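PDB 5I1V: CrmK from Actinoalloteichus sp. WH1-2216-6, which is an oxidase carrying covalently bound FAD that takes part in recycling shunt products during caerulomycin biosynthesis. Local coordinates for residues Val228-Ala233 / Ala300-Gly305; Asp249-Asn254 / Leu264-Glu269; Ala366-Pro371 / Tyr404-Thr409; Val435-Glu440 / Ser462-His467. One frame throughout, in Å; residues are numbered along the deposited sequence.

Contact 1. Residues Val228-Ala233 / Ala300-Gly305; sequences VSWSWA and AELNEG
Apolar contact first: the six-membered end of the Trp-230 indole meets one methyl of Leu-302, with Trp-230 CH2 lying 4.0 Å from Leu-302 CD1. The methyl sits at the ring edge, near its plane, and the two side chains cross at about a right angle. Trp-230 leaves strand 222-231 with its CB directed at helix 291-303; its CG lies beside the backbone N (chi1 -66°). One face of the indole is taken by its own strand, where Val-228 CG1 stands 3.4 Å above the ring plane, offset toward the rim.

The polar approach is no closer. Asn-303 OD1 lies near the plane of the indole at its edge, 4.1 Å from Trp-230 NE1, and the amide is turned 70° against the ring. Strand 222-231 belongs to the eight-stranded antiparallel sheet, and helix 291-303 packs on it beside helix 237-253. Leu-243 of helix 237-253 and Pro-310 also touch Trp-230, so strand, two helices and a loop meet round this indole.

Chemically the contact is therefore dispersive: the strand and helix 291-303 meet here through ring-edge packing, with one buried N-H, that of Trp-230 NE1, lacking a partner in the model.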
# COMPACT_ATOMS: atom_id res chain seq x y z
N VAL A 228 -21.76 4.61 2.72
CA VAL A 228 -22.81 5.26 3.48
C VAL A 228 -22.19 5.74 4.77
O VAL A 228 -21.35 5.08 5.30
CB VAL A 228 -23.91 4.25 3.76
CG1 VAL A 228 -25.10 4.91 4.44
CG2 VAL A 228 -24.38 3.64 2.46
N SER A 229 -22.61 6.89 5.28
CA SER A 229 -22.23 7.30 6.63
C SER A 229 -23.41 7.95 7.33
O SER A 229 -24.22 8.62 6.69
CB SER A 229 -21.07 8.28 6.59
OG SER A 229 -21.35 9.28 5.65
N TRP A 230 -23.51 7.74 8.65
CA TRP A 230 -24.55 8.34 9.47
C TRP A 230 -23.88 9.23 10.51
O TRP A 230 -22.97 8.80 11.19
CB TRP A 230 -25.37 7.28 10.21
CG TRP A 230 -26.19 6.37 9.39
CD1 TRP A 230 -27.53 6.46 9.18
CD2 TRP A 230 -25.74 5.19 8.71
NE1 TRP A 230 -27.95 5.42 8.39
CE2 TRP A 230 -26.87 4.63 8.09
CE3 TRP A 230 -24.48 4.58 8.53
CZ2 TRP A 230 -26.80 3.45 7.31
CZ3 TRP A 230 -24.41 3.41 7.79
CH2 TRP A 230 -25.57 2.85 7.19
N SER A 231 -24.33 10.47 10.65
CA SER A 231 -23.62 11.40 11.53
C SER A 231 -23.88 11.05 12.98
O SER A 231 -25.04 10.89 13.39
CB SER A 231 -24.04 12.86 11.24
OG SER A 231 -23.52 13.72 12.26
N TRP A 232 -22.81 10.97 13.78
CA TRP A 232 -22.96 10.79 15.21
C TRP A 232 -23.71 12.00 15.86
O TRP A 232 -24.41 11.83 16.85
CB TRP A 232 -21.60 10.63 15.91
CG TRP A 232 -21.31 9.20 16.22
CD1 TRP A 232 -20.42 8.37 15.56
CD2 TRP A 232 -21.92 8.41 17.24
NE1 TRP A 232 -20.45 7.13 16.13
CE2 TRP A 232 -21.36 7.12 17.16
CE3 TRP A 232 -22.88 8.67 18.23
CZ2 TRP A 232 -21.72 6.09 18.02
CZ3 TRP A 232 -23.25 7.64 19.10
CH2 TRP A 232 -22.66 6.37 18.99
N ALA A 233 -23.53 13.18 15.30
CA ALA A 233 -24.18 14.40 15.85
C ALA A 233 -25.71 14.28 15.79
O ALA A 233 -26.42 15.02 16.48
CB ALA A 233 -23.73 15.61 15.06
N ALA A 300 -32.69 0.85 1.60
CA ALA A 300 -33.99 1.27 2.18
C ALA A 300 -34.32 0.52 3.47
O ALA A 300 -34.81 1.14 4.43
CB ALA A 300 -35.11 1.08 1.16
N GLU A 301 -34.06 -0.78 3.53
CA GLU A 301 -34.37 -1.52 4.77
C GLU A 301 -33.57 -1.02 5.95
O GLU A 301 -34.08 -0.95 7.08
CB GLU A 301 -34.11 -3.02 4.64
CG GLU A 301 -35.12 -3.78 3.81
CD GLU A 301 -35.42 -5.19 4.32
OE1 GLU A 301 -35.12 -5.53 5.50
OE2 GLU A 301 -35.97 -5.97 3.52
N LEU A 302 -32.30 -0.68 5.72
CA LEU A 302 -31.48 -0.15 6.80
C LEU A 302 -32.09 1.05 7.45
O LEU A 302 -31.93 1.24 8.65
CB LEU A 302 -30.11 0.30 6.30
CG LEU A 302 -29.14 -0.82 5.97
CD1 LEU A 302 -27.75 -0.19 5.82
CD2 LEU A 302 -29.13 -1.88 7.04
N ASN A 303 -32.74 1.88 6.64
CA ASN A 303 -33.34 3.12 7.13
C ASN A 303 -34.70 3.02 7.77
O ASN A 303 -35.19 4.02 8.30
CB ASN A 303 -33.52 4.09 5.99
CG ASN A 303 -32.22 4.49 5.38
OD1 ASN A 303 -31.20 4.62 6.08
ND2 ASN A 303 -32.25 4.74 4.07
N GLU A 304 -35.39 1.90 7.69
CA GLU A 304 -36.76 1.95 8.14
C GLU A 304 -36.83 2.05 9.69
O GLU A 304 -36.14 1.33 10.41
CB GLU A 304 -37.66 0.90 7.46
CG GLU A 304 -37.41 -0.57 7.68
CD GLU A 304 -37.95 -1.47 6.53
OE1 GLU A 304 -38.25 -0.96 5.43
OE2 GLU A 304 -38.06 -2.71 6.72
N GLY A 305 -37.57 3.06 10.17
CA GLY A 305 -37.67 3.35 11.60
C GLY A 305 -36.51 4.14 12.19
O GLY A 305 -36.43 4.28 13.40

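Contact 2. Residues Asp249-Asn254 / Leu264-Glu269; sequences DWQLRN and LYALLE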
# COMPACT_ATOMS: atom_id res chain seq x y z
N ASP A 249 -30.90 -8.11 10.85
CA ASP A 249 -32.07 -8.87 10.36
C ASP A 249 -31.95 -9.13 8.90
O ASP A 249 -32.20 -10.23 8.45
CB ASP A 249 -33.41 -8.13 10.59
CG ASP A 249 -33.75 -7.98 12.06
OD1 ASP A 249 -33.25 -8.79 12.88
OD2 ASP A 249 -34.52 -7.03 12.40
N TRP A 250 -31.59 -8.10 8.14
CA TRP A 250 -31.44 -8.27 6.71
C TRP A 250 -30.32 -9.31 6.43
O TRP A 250 -30.51 -10.18 5.61
CB TRP A 250 -31.15 -6.95 5.99
CG TRP A 250 -31.16 -7.05 4.52
CD1 TRP A 250 -32.21 -6.78 3.67
CD2 TRP A 250 -30.09 -7.53 3.68
NE1 TRP A 250 -31.85 -7.04 2.36
CE2 TRP A 250 -30.56 -7.51 2.35
CE3 TRP A 250 -28.79 -7.95 3.92
CZ2 TRP A 250 -29.75 -7.90 1.26
CZ3 TRP A 250 -28.00 -8.37 2.84
CH2 TRP A 250 -28.48 -8.33 1.54
N GLN A 251 -29.19 -9.22 7.13
CA GLN A 251 -28.08 -10.16 6.86
C GLN A 251 -28.48 -11.60 7.21
O GLN A 251 -28.17 -12.54 6.45
CB GLN A 251 -26.84 -9.77 7.64
CG GLN A 251 -26.22 -8.45 7.25
CD GLN A 251 -25.71 -8.44 5.81
OE1 GLN A 251 -25.48 -9.50 5.19
NE2 GLN A 251 -25.49 -7.23 5.28
N LEU A 252 -29.21 -11.78 8.32
CA LEU A 252 -29.62 -13.11 8.72
C LEU A 252 -30.74 -13.73 7.89
O LEU A 252 -30.94 -14.93 7.92
CB LEU A 252 -29.95 -13.17 10.19
CG LEU A 252 -28.74 -12.89 11.09
CD1 LEU A 252 -29.25 -12.37 12.42
CD2 LEU A 252 -27.84 -14.09 11.26
N ARG A 253 -31.42 -12.91 7.09
CA ARG A 253 -32.33 -13.42 6.06
C ARG A 253 -31.64 -13.68 4.75
O ARG A 253 -32.24 -14.25 3.85
CB ARG A 253 -33.47 -12.43 5.80
CG ARG A 253 -34.58 -12.51 6.83
CD ARG A 253 -35.36 -11.21 6.96
NE ARG A 253 -35.38 -10.46 5.72
CZ ARG A 253 -35.25 -9.13 5.62
NH1 ARG A 253 -35.11 -8.37 6.70
NH2 ARG A 253 -35.26 -8.57 4.42
N ASN A 254 -30.38 -13.27 4.62
CA ASN A 254 -29.72 -13.28 3.32
C ASN A 254 -28.30 -13.90 3.35
O ASN A 254 -27.42 -13.45 2.57
CB ASN A 254 -29.68 -11.87 2.77
CG ASN A 254 -31.03 -11.42 2.21
OD1 ASN A 254 -31.50 -11.99 1.24
ND2 ASN A 254 -31.66 -10.46 2.84
N LEU A 264 -24.52 -9.70 -2.54
CA LEU A 264 -24.33 -8.44 -1.84
C LEU A 264 -23.54 -8.64 -0.54
O LEU A 264 -23.97 -9.35 0.37
CB LEU A 264 -25.67 -7.75 -1.63
CG LEU A 264 -25.76 -6.26 -1.31
CD1 LEU A 264 -27.20 -5.77 -1.40
CD2 LEU A 264 -25.18 -5.98 0.06
N TYR A 265 -22.38 -8.00 -0.47
CA TYR A 265 -21.49 -8.05 0.70
C TYR A 265 -21.49 -6.67 1.33
O TYR A 265 -21.27 -5.67 0.66
CB TYR A 265 -20.06 -8.38 0.25
CG TYR A 265 -19.02 -8.11 1.32
CD1 TYR A 265 -18.89 -8.98 2.41
CD2 TYR A 265 -18.20 -6.99 1.27
CE1 TYR A 265 -17.97 -8.74 3.41
CE2 TYR A 265 -17.29 -6.73 2.28
CZ TYR A 265 -17.18 -7.61 3.35
OH TYR A 265 -16.26 -7.37 4.34
N ALA A 266 -21.68 -6.62 2.64
CA ALA A 266 -21.65 -5.34 3.32
C ALA A 266 -20.95 -5.39 4.66
O ALA A 266 -21.01 -6.41 5.37
CB ALA A 266 -23.06 -4.83 3.48
N LEU A 267 -20.29 -4.29 5.00
CA LEU A 267 -19.62 -4.14 6.27
C LEU A 267 -20.09 -2.84 6.94
O LEU A 267 -19.99 -1.78 6.35
CB LEU A 267 -18.12 -4.11 6.07
CG LEU A 267 -17.25 -4.13 7.32
CD1 LEU A 267 -15.95 -4.92 7.14
CD2 LEU A 267 -16.88 -2.74 7.72
N LEU A 268 -20.55 -2.96 8.18
CA LEU A 268 -21.01 -1.81 8.96
C LEU A 268 -19.96 -1.50 10.03
O LEU A 268 -19.63 -2.35 10.82
CB LEU A 268 -22.31 -2.18 9.62
CG LEU A 268 -22.92 -1.11 10.52
CD1 LEU A 268 -23.23 0.16 9.74
CD2 LEU A 268 -24.15 -1.74 11.16
N GLU A 269 -19.40 -0.30 10.04
CA GLU A 269 -18.39 0.04 11.02
C GLU A 269 -19.03 1.00 12.00
O GLU A 269 -19.36 2.13 11.64
CB GLU A 269 -17.21 0.75 10.40
CG GLU A 269 -16.46 -0.04 9.36
CD GLU A 269 -15.15 0.62 8.93
OE1 GLU A 269 -15.09 1.08 7.77
OE2 GLU A 269 -14.20 0.70 9.76
O HOH W 1 -24.12 -8.51 2.96
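Trp-250 and Leu-264 account for the apolar half of this contact. The far corner of the indole does the touching: Trp-250 CH2 lies 4.1 Å from Leu-264 CD1, and the two side chains cross at about a right angle. Trp-250 has CG opposite the backbone N (chi1 -172°), which carries the ring out from helix 237-253 to the leucine just ahead of strand 265-271. One face of the ring is covered by Asn-254 from the same segment, with Asn-254 ND2 3.2 Å above the plane over the ring centre. That amide is fixed by a bond from Asn-254 ND2 to Trp-250 O (3.0 Å, N-H...O angle 149°), the donor tilted 27° from the carbonyl plane, while Asn-254 OD1 is bonded to Ser-259 and Asn-261.

Gln-251 forms the other half. Its chain bends at chi2, bringing the amide to the strand although its CB does not aim there, and Gln-251 NE2 rests 3.9 Å from Ala-266 CB. A water links the Gln-251 side chain to the backbone of Leu-264: it donates to Gln-251 OE1 at 2.8 Å and to Leu-264 O at 2.7 Å, satisfying both oxygens in a buried setting.

The side chain of Ala-266 is about 11 Å from that of Phe-123, which binds FAD. Helix 237-253 thus lies against one side of the eight-stranded antiparallel sheet, where strand 265-271 runs between strands 277-285 and 374-379. Phe-298 of helix 291-303 reaches Trp-250, Gln-251, Leu-264 and Ala-266, so the second helix closes the same layer.

Contact 3. Residues Ala366-Pro371 / Tyr404-Thr409; sequences ADYHCP and YMVAWT
The phenol oxygen of Tyr-368 ends against a valine methyl, with Tyr-368 OH 3.5 Å from Val-406 CG1 and 4.2 Å from Val-406 CB. An extended first torsion (chi1 179°, CG opposite the backbone N) projects the ring from the loop to the strand, so that its hydroxyl arrives first. That oxygen is not left to the methyl alone, because it is hydrogen-bonded to His-417 ND1 on helix 414-428; the ring itself stacks with Trp-420 and meets His-272 edge-to-face. Val-406 keeps CG1 beside its backbone N (chi1 -74°), and this is the branch presented to the hydroxyl.

Segment 366-371 lies in the loop between helix 353-364 and strand 374-379, and strand 374-379 pairs with strand 400-408 in the eight-stranded antiparallel sheet. The contact therefore lays the run-in to one strand across its sheet neighbour, in the part of the enzyme where the side chain of Ala-407 lies about 10 Å from the bound FAD.

Cys-370 makes the second approach. Its sulfur too stands opposite the backbone N (chi1 176°), which directs the thiol at the strand backbone, and Cys-370 SG comes to 3.5 Å from Ala-407 O. The closest CA atoms across the contact, Cys-370 CA and Val-406 CA, are 7.5 Å apart, so the backbones are close enough for the short cysteine side chain to meet the strand. The backbone N of Cys-370 is hydrogen-bonded to Ser-274 OG, and its side chain also touches His-417.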
# COMPACT_ATOMS: atom_id res chain seq x y z
N ALA A 366 -18.61 9.89 26.43
CA ALA A 366 -17.83 11.11 26.15
C ALA A 366 -16.53 11.23 26.94
O ALA A 366 -15.68 12.04 26.62
CB ALA A 366 -18.69 12.35 26.33
N ASP A 367 -16.34 10.43 27.98
CA ASP A 367 -15.08 10.45 28.73
C ASP A 367 -13.94 9.67 28.00
O ASP A 367 -12.87 9.45 28.56
CB ASP A 367 -15.28 9.90 30.16
CG ASP A 367 -15.67 8.40 30.19
OD1 ASP A 367 -15.69 7.75 29.12
OD2 ASP A 367 -15.96 7.87 31.29
N TYR A 368 -14.19 9.25 26.77
CA TYR A 368 -13.19 8.50 26.00
C TYR A 368 -13.01 9.23 24.68
O TYR A 368 -13.93 9.85 24.18
CB TYR A 368 -13.69 7.07 25.77
CG TYR A 368 -12.75 6.19 24.96
CD1 TYR A 368 -11.54 5.76 25.48
CD2 TYR A 368 -13.10 5.78 23.67
CE1 TYR A 368 -10.68 4.96 24.74
CE2 TYR A 368 -12.25 4.98 22.92
CZ TYR A 368 -11.04 4.56 23.46
OH TYR A 368 -10.17 3.75 22.73
N HIS A 369 -11.81 9.18 24.12
CA HIS A 369 -11.60 9.77 22.81
C HIS A 369 -10.67 8.86 22.00
O HIS A 369 -9.56 8.54 22.42
CB HIS A 369 -11.06 11.20 22.91
CG HIS A 369 -10.68 11.80 21.59
ND1 HIS A 369 -9.51 11.47 20.93
CD2 HIS A 369 -11.31 12.70 20.79
CE1 HIS A 369 -9.44 12.14 19.80
NE2 HIS A 369 -10.52 12.89 19.68
N CYS A 370 -11.16 8.41 20.86
CA CYS A 370 -10.32 7.65 19.96
C CYS A 370 -11.13 7.40 18.70
O CYS A 370 -12.00 6.53 18.67
CB CYS A 370 -9.85 6.36 20.62
SG CYS A 370 -8.88 5.27 19.56
N PRO A 371 -10.88 8.20 17.67
CA PRO A 371 -11.65 8.10 16.45
C PRO A 371 -11.37 6.77 15.72
O PRO A 371 -12.16 6.39 14.86
CB PRO A 371 -11.16 9.28 15.60
CG PRO A 371 -10.38 10.14 16.50
CD PRO A 371 -9.86 9.27 17.60
N TYR A 404 -13.63 -5.98 16.72
CA TYR A 404 -13.47 -4.84 17.61
C TYR A 404 -12.02 -4.39 17.48
O TYR A 404 -11.12 -5.25 17.44
CB TYR A 404 -13.68 -5.23 19.05
CG TYR A 404 -15.02 -5.80 19.37
CD1 TYR A 404 -15.44 -7.02 18.85
CD2 TYR A 404 -15.89 -5.13 20.22
CE1 TYR A 404 -16.68 -7.55 19.17
CE2 TYR A 404 -17.14 -5.64 20.52
CZ TYR A 404 -17.54 -6.84 20.00
OH TYR A 404 -18.77 -7.32 20.38
N MET A 405 -11.80 -3.09 17.36
CA MET A 405 -10.45 -2.57 17.27
C MET A 405 -10.30 -1.18 17.92
O MET A 405 -11.26 -0.39 17.93
CB MET A 405 -9.97 -2.66 15.81
CG MET A 405 -9.68 -1.40 15.03
SD MET A 405 -7.91 -1.17 14.56
CE MET A 405 -7.30 -2.81 14.20
N VAL A 406 -9.13 -0.95 18.52
CA VAL A 406 -8.68 0.36 19.00
C VAL A 406 -7.27 0.46 18.49
O VAL A 406 -6.52 -0.55 18.50
CB VAL A 406 -8.68 0.52 20.54
CG1 VAL A 406 -10.08 0.67 21.07
CG2 VAL A 406 -8.06 -0.65 21.23
N ALA A 407 -6.97 1.62 17.89
CA ALA A 407 -5.62 1.94 17.38
C ALA A 407 -5.18 3.29 17.93
O ALA A 407 -5.97 4.24 17.99
CB ALA A 407 -5.62 1.95 15.89
N TRP A 408 -3.94 3.37 18.38
CA TRP A 408 -3.42 4.61 18.95
C TRP A 408 -1.90 4.66 18.80
O TRP A 408 -1.27 3.69 18.32
CB TRP A 408 -3.87 4.75 20.41
CG TRP A 408 -3.24 3.79 21.37
CD1 TRP A 408 -2.21 4.07 22.20
CD2 TRP A 408 -3.58 2.42 21.58
NE1 TRP A 408 -1.89 2.97 22.95
CE2 TRP A 408 -2.70 1.93 22.57
CE3 TRP A 408 -4.52 1.55 21.03
CZ2 TRP A 408 -2.78 0.63 23.06
CZ3 TRP A 408 -4.58 0.25 21.50
CH2 TRP A 408 -3.72 -0.20 22.51
N THR A 409 -1.30 5.78 19.18
CA THR A 409 0.13 5.92 18.98
C THR A 409 0.93 6.17 20.24
O THR A 409 2.09 5.82 20.29
CB THR A 409 0.46 7.03 17.96
OG1 THR A 409 -0.14 8.25 18.39
CG2 THR A 409 -0.05 6.67 16.56

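Contact 4. Residues Val435-Glu440 / Ser462-His467; sequences VPTPDE and SGVPWH
Ser-462 OG, which meets methyls of both Val-435 and Thr-437, accepts a hydrogen bond from Val-464 N at 2.8 Å with an N-H...O angle of 158°. This bond, made two residues on, defines an ST turn, and the same oxygen is hydrogen-bonded to Asn-460 OD1. A chi1 of 83° places OG between the backbone N and carbonyl carbon, folding it back over its own turn.

Against this hydroxyl the loop 435-440 supplies carbon. Val-435 CG2 and Thr-437 CG2 each lie 3.6 Å from Ser-462 OG and 3.7 Å from Ser-462 CB; both methyls come from the same side, next to each other. Further on, Thr-437 CG2 meets Val-464 CG2 at 4.1 Å. An alanine here removes OG and would probably leave Val-464 N without this acceptor, Asn-460 OD1 without this partner and the turn ahead of helix 466-471 freer to move.

Val-435 and Val-464 both also touch Ile-469 on that helix, tying the loop before strand 442-444 to the berberine-like region. The hydrogen bonds of OG run to its own side of the contact, and the two segments meet through methyl groups, an interface that implies shape matching more than directional bonding.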
# COMPACT_ATOMS: atom_id res chain seq x y z
N VAL A 435 -17.43 -13.51 27.10
CA VAL A 435 -16.87 -14.04 25.84
C VAL A 435 -17.96 -14.65 24.96
O VAL A 435 -19.04 -15.03 25.46
CB VAL A 435 -15.81 -15.09 26.15
CG1 VAL A 435 -14.70 -14.48 26.96
CG2 VAL A 435 -16.40 -16.27 26.90
N PRO A 436 -17.68 -14.79 23.65
CA PRO A 436 -18.62 -15.45 22.73
C PRO A 436 -18.53 -16.96 22.80
O PRO A 436 -18.00 -17.61 21.87
CB PRO A 436 -18.16 -14.95 21.35
CG PRO A 436 -16.69 -14.82 21.52
CD PRO A 436 -16.48 -14.30 22.92
N THR A 437 -19.08 -17.55 23.86
CA THR A 437 -19.09 -18.99 24.05
C THR A 437 -19.94 -19.62 22.95
O THR A 437 -21.07 -19.16 22.74
CB THR A 437 -19.78 -19.34 25.39
OG1 THR A 437 -21.11 -18.76 25.37
CG2 THR A 437 -19.03 -18.77 26.53
N PRO A 438 -19.44 -20.67 22.26
CA PRO A 438 -20.27 -21.20 21.19
C PRO A 438 -21.62 -21.70 21.70
O PRO A 438 -21.66 -22.53 22.61
CB PRO A 438 -19.45 -22.37 20.64
CG PRO A 438 -18.03 -21.99 20.92
CD PRO A 438 -18.05 -21.15 22.16
N ASP A 439 -22.70 -21.17 21.14
CA ASP A 439 -24.06 -21.51 21.55
C ASP A 439 -24.99 -21.22 20.37
O ASP A 439 -24.56 -21.24 19.22
CB ASP A 439 -24.45 -20.73 22.83
CG ASP A 439 -24.44 -19.22 22.63
OD1 ASP A 439 -24.64 -18.76 21.49
OD2 ASP A 439 -24.23 -18.47 23.61
N GLU A 440 -26.26 -20.94 20.66
CA GLU A 440 -27.27 -20.76 19.62
C GLU A 440 -27.20 -19.39 18.93
O GLU A 440 -27.80 -19.19 17.87
CB GLU A 440 -28.67 -21.05 20.19
CG GLU A 440 -29.33 -19.93 21.01
CD GLU A 440 -28.80 -19.75 22.43
OE1 GLU A 440 -28.13 -20.66 23.00
OE2 GLU A 440 -29.07 -18.67 23.00
N SER A 462 -16.49 -17.41 31.88
CA SER A 462 -17.50 -18.35 31.38
C SER A 462 -17.22 -19.82 31.70
O SER A 462 -18.08 -20.68 31.51
CB SER A 462 -17.60 -18.22 29.86
OG SER A 462 -16.59 -18.99 29.23
N GLY A 463 -16.00 -20.12 32.10
CA GLY A 463 -15.55 -21.51 32.18
C GLY A 463 -15.27 -22.20 30.85
O GLY A 463 -14.87 -23.36 30.82
N VAL A 464 -15.44 -21.50 29.73
CA VAL A 464 -15.16 -22.11 28.44
C VAL A 464 -13.72 -21.71 28.04
O VAL A 464 -13.37 -20.53 28.06
CB VAL A 464 -16.22 -21.72 27.40
CG1 VAL A 464 -15.83 -22.20 26.02
CG2 VAL A 464 -17.57 -22.36 27.76
N PRO A 465 -12.86 -22.70 27.70
CA PRO A 465 -11.46 -22.38 27.46
C PRO A 465 -11.28 -21.65 26.14
O PRO A 465 -12.10 -21.79 25.26
CB PRO A 465 -10.76 -23.74 27.46
CG PRO A 465 -11.81 -24.75 27.29
CD PRO A 465 -13.10 -24.15 27.74
N TRP A 466 -10.20 -20.87 26.02
CA TRP A 466 -9.88 -20.17 24.78
C TRP A 466 -9.97 -21.12 23.58
O TRP A 466 -10.54 -20.76 22.57
CB TRP A 466 -8.49 -19.50 24.83
CG TRP A 466 -7.32 -20.47 24.98
CD1 TRP A 466 -6.81 -20.96 26.15
CD2 TRP A 466 -6.57 -21.09 23.93
NE1 TRP A 466 -5.81 -21.83 25.89
CE2 TRP A 466 -5.64 -21.94 24.54
CE3 TRP A 466 -6.60 -21.00 22.54
CZ2 TRP A 466 -4.73 -22.69 23.81
CZ3 TRP A 466 -5.70 -21.78 21.80
CH2 TRP A 466 -4.78 -22.61 22.44
N HIS A 467 -9.46 -22.32 23.69
CA HIS A 467 -9.38 -23.17 22.49
C HIS A 467 -10.73 -23.68 21.94
O HIS A 467 -10.90 -23.93 20.76
CB HIS A 467 -8.39 -24.31 22.66
CG HIS A 467 -8.54 -25.04 23.96
ND1 HIS A 467 -9.51 -25.99 24.16
CD2 HIS A 467 -7.84 -24.95 25.12
CE1 HIS A 467 -9.38 -26.49 25.37
NE2 HIS A 467 -8.37 -25.88 25.97

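Contacts 1, 2 and 3 reach the eight-stranded antiparallel sheet, through strands 222-231, 265-271 and 400-408. Contacts 1 and 2 have centres 14 Å apart and touch: Glu-301 OE2 forms a salt bridge with Arg-253 NH2 at 2.8 Å, joining helices 291-303 and 237-253, and contact 2 is nested in the chain loop that contact 1 closes. Contact 3 follows in series, its centre 23 Å from that of contact 1 and 25 Å from contact 2's. Contact 4 comes last, 24 to 33 Å from the others by centres. Helices pack on the sheet at contacts 1 and 2, contact 3 lays a loop on it, and contact 4 joins the loop before strand 442-444 to the helix 466-471 region.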